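Local coordinates for inosine-uridine preferring nucleoside hydrolase family protein (Bacillus anthracis, PDB 2C40) that belongs to the inosine-uridine preferring nucleoside hydrolase family, built round a mainly parallel beta-sheet, and binds a calcium ion together with alpha-D-ribofuranose, at residues Thr125-Asp130 with Ser174-Glu179; Ala134-Pro139 with Val181-Glu186. All coordinates share one frame; numbering follows the deposited sequence.

Contact 1: residues Thr125-Asp130 with Ser174-Glu179; sequences TGPLTD and SFWDPE. With CA (calcium ion), chain C.
Pro127 meets Trp176 where the turn between strand 120-124 and helix 129-137 runs past the junction of helices 172-176 and 178-186, Pro127 CA lying 6.1 Å from Ser174 CA. In this alpha/beta fold of the nucleoside hydrolase family, the turn holds part of the calcium site. Pro127 lies against the indole of Trp176: CG sits over one ring face, 3.1 Å above its plane but offset toward the rim, while CB approaches CE3 at 3.4 Å. The indole is brought there with CG anti to the backbone N of Trp176 (chi1 -163°), and Ala37 also touches it. Thr129 CG2 comes to the indole edge and toward Asp177, but its modelled position is too tight to interpret closely. Asp177 is an N-cap, its OD1 bonded to a backbone N-H just past Glu179. No direct hydrogen bond joins the segments; instead water 1 accepts from Leu128 N at 2.8 Å and donates to Asp177 O at 3.0 Å. Ahead of the proline, Thr125 O has two roles, accepting a hydrogen bond from Asn173 ND2 and binding the calcium ion at 2.5 Å.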
loop_
_atom_site.group_PDB
_atom_site.type_symbol
_atom_site.label_atom_id
_atom_site.label_comp_id
_atom_site.label_asym_id
_atom_site.label_seq_id
_atom_site.Cartn_x
_atom_site.Cartn_y
_atom_site.Cartn_z
ATOM N N THR A 125 9.479 9.947 17.263
ATOM C CA THR A 125 8.293 9.253 16.916
ATOM C C THR A 125 8.492 7.745 16.646
ATOM O O THR A 125 7.519 7.061 16.373
ATOM C CB THR A 125 7.519 9.943 15.763
ATOM O OG1 THR A 125 8.284 9.988 14.543
ATOM C CG2 THR A 125 7.112 11.325 16.173
ATOM N N GLY A 126 9.712 7.247 16.814
ATOM C CA GLY A 126 10.015 5.842 16.956
ATOM C C GLY A 126 10.577 5.568 18.365
ATOM O O GLY A 126 10.433 6.389 19.271
ATOM N N PRO A 127 11.224 4.398 18.562
ATOM C CA PRO A 127 11.946 4.041 19.786
ATOM C C PRO A 127 12.999 5.071 20.212
ATOM O O PRO A 127 13.395 5.897 19.390
ATOM C CB PRO A 127 12.647 2.758 19.355
ATOM C CG PRO A 127 11.740 2.156 18.353
ATOM C CD PRO A 127 11.309 3.329 17.566
ATOM N N LEU A 128 13.501 4.969 21.446
ATOM C CA LEU A 128 14.399 5.975 21.996
ATOM C C LEU A 128 15.877 5.650 21.889
ATOM O O LEU A 128 16.680 6.387 22.404
ATOM C CB LEU A 128 14.053 6.230 23.461
ATOM C CG LEU A 128 12.812 7.094 23.697
ATOM C CD1 LEU A 128 12.470 6.993 25.178
ATOM C CD2 LEU A 128 13.067 8.539 23.274
ATOM N N THR A 129 16.258 4.594 21.189
ATOM C CA THR A 129 17.633 4.092 21.327
ATOM C C THR A 129 18.736 4.999 20.761
ATOM O O THR A 129 19.817 5.061 21.362
ATOM C CB THR A 129 17.810 2.565 21.031
ATOM O OG1 THR A 129 18.981 2.274 20.225
ATOM C CG2 THR A 129 16.599 1.918 20.554
ATOM N N ASP A 130 18.452 5.783 19.709
ATOM C CA ASP A 130 19.472 6.777 19.255
ATOM C C ASP A 130 19.749 7.843 20.340
ATOM O O ASP A 130 20.891 8.343 20.477
ATOM C CB ASP A 130 19.077 7.493 17.945
ATOM C CG ASP A 130 19.165 6.599 16.696
ATOM O OD1 ASP A 130 20.007 5.678 16.627
ATOM O OD2 ASP A 130 18.377 6.858 15.748
ATOM N N SER A 174 8.245 1.794 23.124
ATOM C CA SER A 174 8.909 1.379 24.359
ATOM C C SER A 174 9.386 -0.064 24.275
ATOM O O SER A 174 10.532 -0.358 24.584
ATOM C CB SER A 174 7.992 1.498 25.578
ATOM O OG SER A 174 7.283 2.717 25.563
ATOM N N PHE A 175 8.494 -0.957 23.882
ATOM C CA PHE A 175 8.836 -2.378 23.751
ATOM C C PHE A 175 10.067 -2.653 22.849
ATOM O O PHE A 175 10.855 -3.499 23.163
ATOM C CB PHE A 175 7.611 -3.130 23.245
ATOM C CG PHE A 175 7.773 -4.641 23.183
ATOM C CD1 PHE A 175 7.946 -5.373 24.344
ATOM C CD2 PHE A 175 7.697 -5.314 21.964
ATOM C CE1 PHE A 175 8.083 -6.732 24.317
ATOM C CE2 PHE A 175 7.838 -6.704 21.894
ATOM C CZ PHE A 175 8.007 -7.431 23.062
ATOM N N TRP A 176 10.234 -1.899 21.768
ATOM C CA TRP A 176 11.346 -2.126 20.829
ATOM C C TRP A 176 12.675 -2.091 21.512
ATOM O O TRP A 176 13.571 -2.854 21.142
ATOM C CB TRP A 176 11.351 -1.114 19.703
ATOM C CG TRP A 176 12.201 -1.453 18.445
ATOM C CD1 TRP A 176 11.820 -2.205 17.407
ATOM C CD2 TRP A 176 13.503 -0.926 18.094
ATOM N NE1 TRP A 176 12.790 -2.266 16.467
ATOM C CE2 TRP A 176 13.831 -1.465 16.844
ATOM C CE3 TRP A 176 14.409 -0.041 18.718
ATOM C CZ2 TRP A 176 15.010 -1.153 16.167
ATOM C CZ3 TRP A 176 15.609 0.241 18.060
ATOM C CH2 TRP A 176 15.885 -0.325 16.782
ATOM N N ASP A 177 12.809 -1.204 22.510
ATOM C CA ASP A 177 14.020 -1.100 23.316
ATOM C C ASP A 177 13.695 -0.471 24.696
ATOM O O ASP A 177 13.792 0.771 24.882
ATOM C CB ASP A 177 15.045 -0.261 22.567
ATOM C CG ASP A 177 16.395 -0.293 23.228
ATOM O OD1 ASP A 177 16.438 -0.863 24.322
ATOM O OD2 ASP A 177 17.399 0.187 22.648
ATOM N N PRO A 178 13.284 -1.312 25.644
ATOM C CA PRO A 178 12.941 -0.881 27.007
ATOM C C PRO A 178 14.092 -0.272 27.793
ATOM O O PRO A 178 13.863 0.625 28.637
ATOM C CB PRO A 178 12.445 -2.165 27.667
ATOM C CG PRO A 178 12.114 -3.076 26.526
ATOM C CD PRO A 178 13.054 -2.758 25.455
ATOM N N GLU A 179 15.312 -0.725 27.507
ATOM C CA GLU A 179 16.509 -0.221 28.168
ATOM C C GLU A 179 16.757 1.240 27.788
ATOM O O GLU A 179 17.146 2.048 28.622
ATOM C CB GLU A 179 17.687 -1.117 27.824
ATOM C CG GLU A 179 17.459 -2.500 28.448
ATOM C CD GLU A 179 18.401 -3.598 27.963
ATOM O OE1 GLU A 179 18.545 -3.829 26.722
ATOM O OE2 GLU A 179 18.962 -4.290 28.846
HETATM CA CA CA C . 6.685 5.746 14.394
HETATM O O HOH W 1 12.651 2.747 22.967
HETATM O O HOH W 2 7.108 3.646 15.625
#

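Contact 2: residues Ala134-Pro139 with Val181-Glu186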
loop_
_atom_site.group_PDB
_atom_site.type_symbol
_atom_site.label_atom_id
_atom_site.label_comp_id
_atom_site.label_asym_id
_atom_site.label_seq_id
_atom_site.Cartn_x
_atom_site.Cartn_y
_atom_site.Cartn_z
ATOM N N ALA A 134 23.168 8.442 22.524
ATOM C CA ALA A 134 23.663 9.821 22.576
ATOM C C ALA A 134 23.995 10.245 23.998
ATOM O O ALA A 134 25.077 10.751 24.277
ATOM C CB ALA A 134 22.585 10.795 21.987
ATOM N N LEU A 135 23.064 9.969 24.894
ATOM C CA LEU A 135 23.209 10.299 26.311
ATOM C C LEU A 135 24.297 9.503 27.004
ATOM O O LEU A 135 25.077 10.035 27.807
ATOM C CB LEU A 135 21.881 10.060 27.005
ATOM C CG LEU A 135 20.784 11.047 26.579
ATOM C CD1 LEU A 135 19.450 10.471 26.960
ATOM C CD2 LEU A 135 21.004 12.430 27.250
ATOM N N TYR A 136 24.387 8.232 26.664
ATOM C CA TYR A 136 25.425 7.386 27.249
ATOM C C TYR A 136 26.833 7.916 26.899
ATOM O O TYR A 136 27.683 8.032 27.756
ATOM C CB TYR A 136 25.224 5.928 26.857
ATOM C CG TYR A 136 26.357 5.109 27.346
ATOM C CD1 TYR A 136 27.329 4.621 26.441
ATOM C CD2 TYR A 136 26.544 4.884 28.717
ATOM C CE1 TYR A 136 28.418 3.890 26.886
ATOM C CE2 TYR A 136 27.657 4.134 29.167
ATOM C CZ TYR A 136 28.581 3.642 28.237
ATOM O OH TYR A 136 29.711 2.922 28.632
ATOM N N GLU A 137 27.034 8.300 25.648
ATOM C CA GLU A 137 28.340 8.764 25.189
ATOM C C GLU A 137 28.651 10.217 25.528
ATOM O O GLU A 137 29.795 10.568 25.825
ATOM C CB GLU A 137 28.442 8.581 23.693
ATOM C CG GLU A 137 28.382 7.133 23.331
ATOM C CD GLU A 137 28.448 6.871 21.852
ATOM O OE1 GLU A 137 29.071 7.686 21.132
ATOM O OE2 GLU A 137 27.911 5.814 21.426
ATOM N N ALA A 138 27.630 11.059 25.485
ATOM C CA ALA A 138 27.794 12.495 25.705
ATOM C C ALA A 138 26.655 13.054 26.554
ATOM O O ALA A 138 25.777 13.741 26.051
ATOM C CB ALA A 138 27.855 13.222 24.373
ATOM N N PRO A 139 26.651 12.761 27.853
ATOM C CA PRO A 139 25.564 13.300 28.686
ATOM C C PRO A 139 25.475 14.852 28.811
ATOM O O PRO A 139 24.407 15.377 29.219
ATOM C CB PRO A 139 25.820 12.684 30.065
ATOM C CG PRO A 139 27.227 12.192 30.048
ATOM C CD PRO A 139 27.622 11.963 28.617
ATOM N N VAL A 181 14.488 3.364 27.080
ATOM C CA VAL A 181 13.457 4.172 27.723
ATOM C C VAL A 181 13.923 4.461 29.137
ATOM O O VAL A 181 13.885 5.629 29.592
ATOM C CB VAL A 181 12.064 3.505 27.741
ATOM C CG1 VAL A 181 11.061 4.436 28.386
ATOM C CG2 VAL A 181 11.598 3.162 26.341
ATOM N N ALA A 182 14.404 3.414 29.808
ATOM C CA ALA A 182 14.973 3.538 31.148
ATOM C C ALA A 182 16.089 4.583 31.232
ATOM O O ALA A 182 16.052 5.451 32.104
ATOM C CB ALA A 182 15.443 2.196 31.634
ATOM N N ARG A 183 17.058 4.503 30.331
ATOM C CA ARG A 183 18.148 5.496 30.212
ATOM C C ARG A 183 17.670 6.947 30.007
ATOM O O ARG A 183 18.194 7.913 30.611
ATOM C CB ARG A 183 18.912 5.199 28.974
ATOM C CG ARG A 183 20.118 4.497 29.186
ATOM C CD ARG A 183 21.322 5.448 29.099
ATOM N NE ARG A 183 22.377 4.830 29.892
ATOM C CZ ARG A 183 22.921 3.653 29.617
ATOM N NH1 ARG A 183 22.564 2.984 28.530
ATOM N NH2 ARG A 183 23.856 3.158 30.419
ATOM N N VAL A 184 16.710 7.105 29.098
ATOM C CA VAL A 184 16.141 8.440 28.846
ATOM C C VAL A 184 15.429 8.883 30.122
ATOM O O VAL A 184 15.609 10.024 30.608
ATOM C CB VAL A 184 15.206 8.448 27.644
ATOM C CG1 VAL A 184 14.451 9.763 27.557
ATOM C CG2 VAL A 184 15.991 8.171 26.355
ATOM N N TRP A 185 14.684 7.965 30.723
ATOM C CA TRP A 185 13.970 8.272 31.952
ATOM C C TRP A 185 14.919 8.691 33.090
ATOM O O TRP A 185 14.515 9.498 33.920
ATOM C CB TRP A 185 13.131 7.094 32.420
ATOM C CG TRP A 185 11.625 7.180 32.261
ATOM C CD1 TRP A 185 10.694 6.998 33.251
ATOM C CD2 TRP A 185 10.881 7.423 31.064
ATOM N NE1 TRP A 185 9.445 7.106 32.754
ATOM C CE2 TRP A 185 9.520 7.357 31.409
ATOM C CE3 TRP A 185 11.235 7.686 29.732
ATOM C CZ2 TRP A 185 8.512 7.542 30.481
ATOM C CZ3 TRP A 185 10.233 7.904 28.827
ATOM C CH2 TRP A 185 8.885 7.829 29.203
ATOM N N GLU A 186 16.147 8.183 33.133
ATOM C CA GLU A 186 17.041 8.597 34.189
ATOM C C GLU A 186 17.702 9.955 33.886
ATOM O O GLU A 186 18.171 10.604 34.798
ATOM C CB GLU A 186 18.063 7.505 34.556
ATOM C CG GLU A 186 18.941 7.056 33.424
ATOM C CD GLU A 186 20.071 6.106 33.880
ATOM O OE1 GLU A 186 21.103 6.588 34.419
ATOM O OE2 GLU A 186 19.930 4.892 33.665
#
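Tyr136 and Arg183 are brought together by their torsions: the tyrosine has CG anti to its own backbone N (chi1 174°), and the arginine chain bends at chi2 (-102°), carrying the guanidinium across to the ring. They lie on neighbouring helices of the alpha/beta fold. Helix 129-137 links parallel strands 120-124 and 145-151 in a beta-alpha-beta crossover, and helix 178-186 precedes the next strand across the sheet, 191-194. Tyr136 CD2 lies over one face of the guanidinium, 3.6 Å above its plane and displaced toward the rim; NH2 of Arg183 is the nearest atom, also 3.6 Å from CD2. The two flat groups are inclined at 44°, so this is an oblique meeting rather than a parallel stack. It forms the outer part of the interface, with the tyrosine exposed and the arginine partly so.

Deeper between the helices the contact is apolar. Ile141 and Ile189 touch Leu135, and Leu148 of strand 145-151 touches Val184, placing this buried pair between the helices and the sheet, while on another side of helix 178-186 Trp185 packs against strand 261-269. Leu135 points toward helix 178-186, and the two side chains cross at about a right angle where its CD1 reaches Val184 CG2 at 4.2 Å.

How the contacts relate
Contact 1 lies at the turns that lead into helices 129-137 and 178-186, and contact 2 farther along the same two helices, with centres 12 Å apart. Contact 1 is beside the calcium and alpha-D-ribofuranose; the side chain of Pro127 is about 7 Å from the sugar. Contact 2 is farther out, its centre about 18 Å from the centre of the chain against about 11 Å for contact 1. Apolar groups join them directly: Leu128 CD1 of contact 1 lies 3.9 Å from Val184 CG2, the same methyl that meets Leu135 in contact 2. Nearby, Ser174 CA packs 3.8 Å from Val181 CG2. The helix pair therefore runs from the pocket toward the surface.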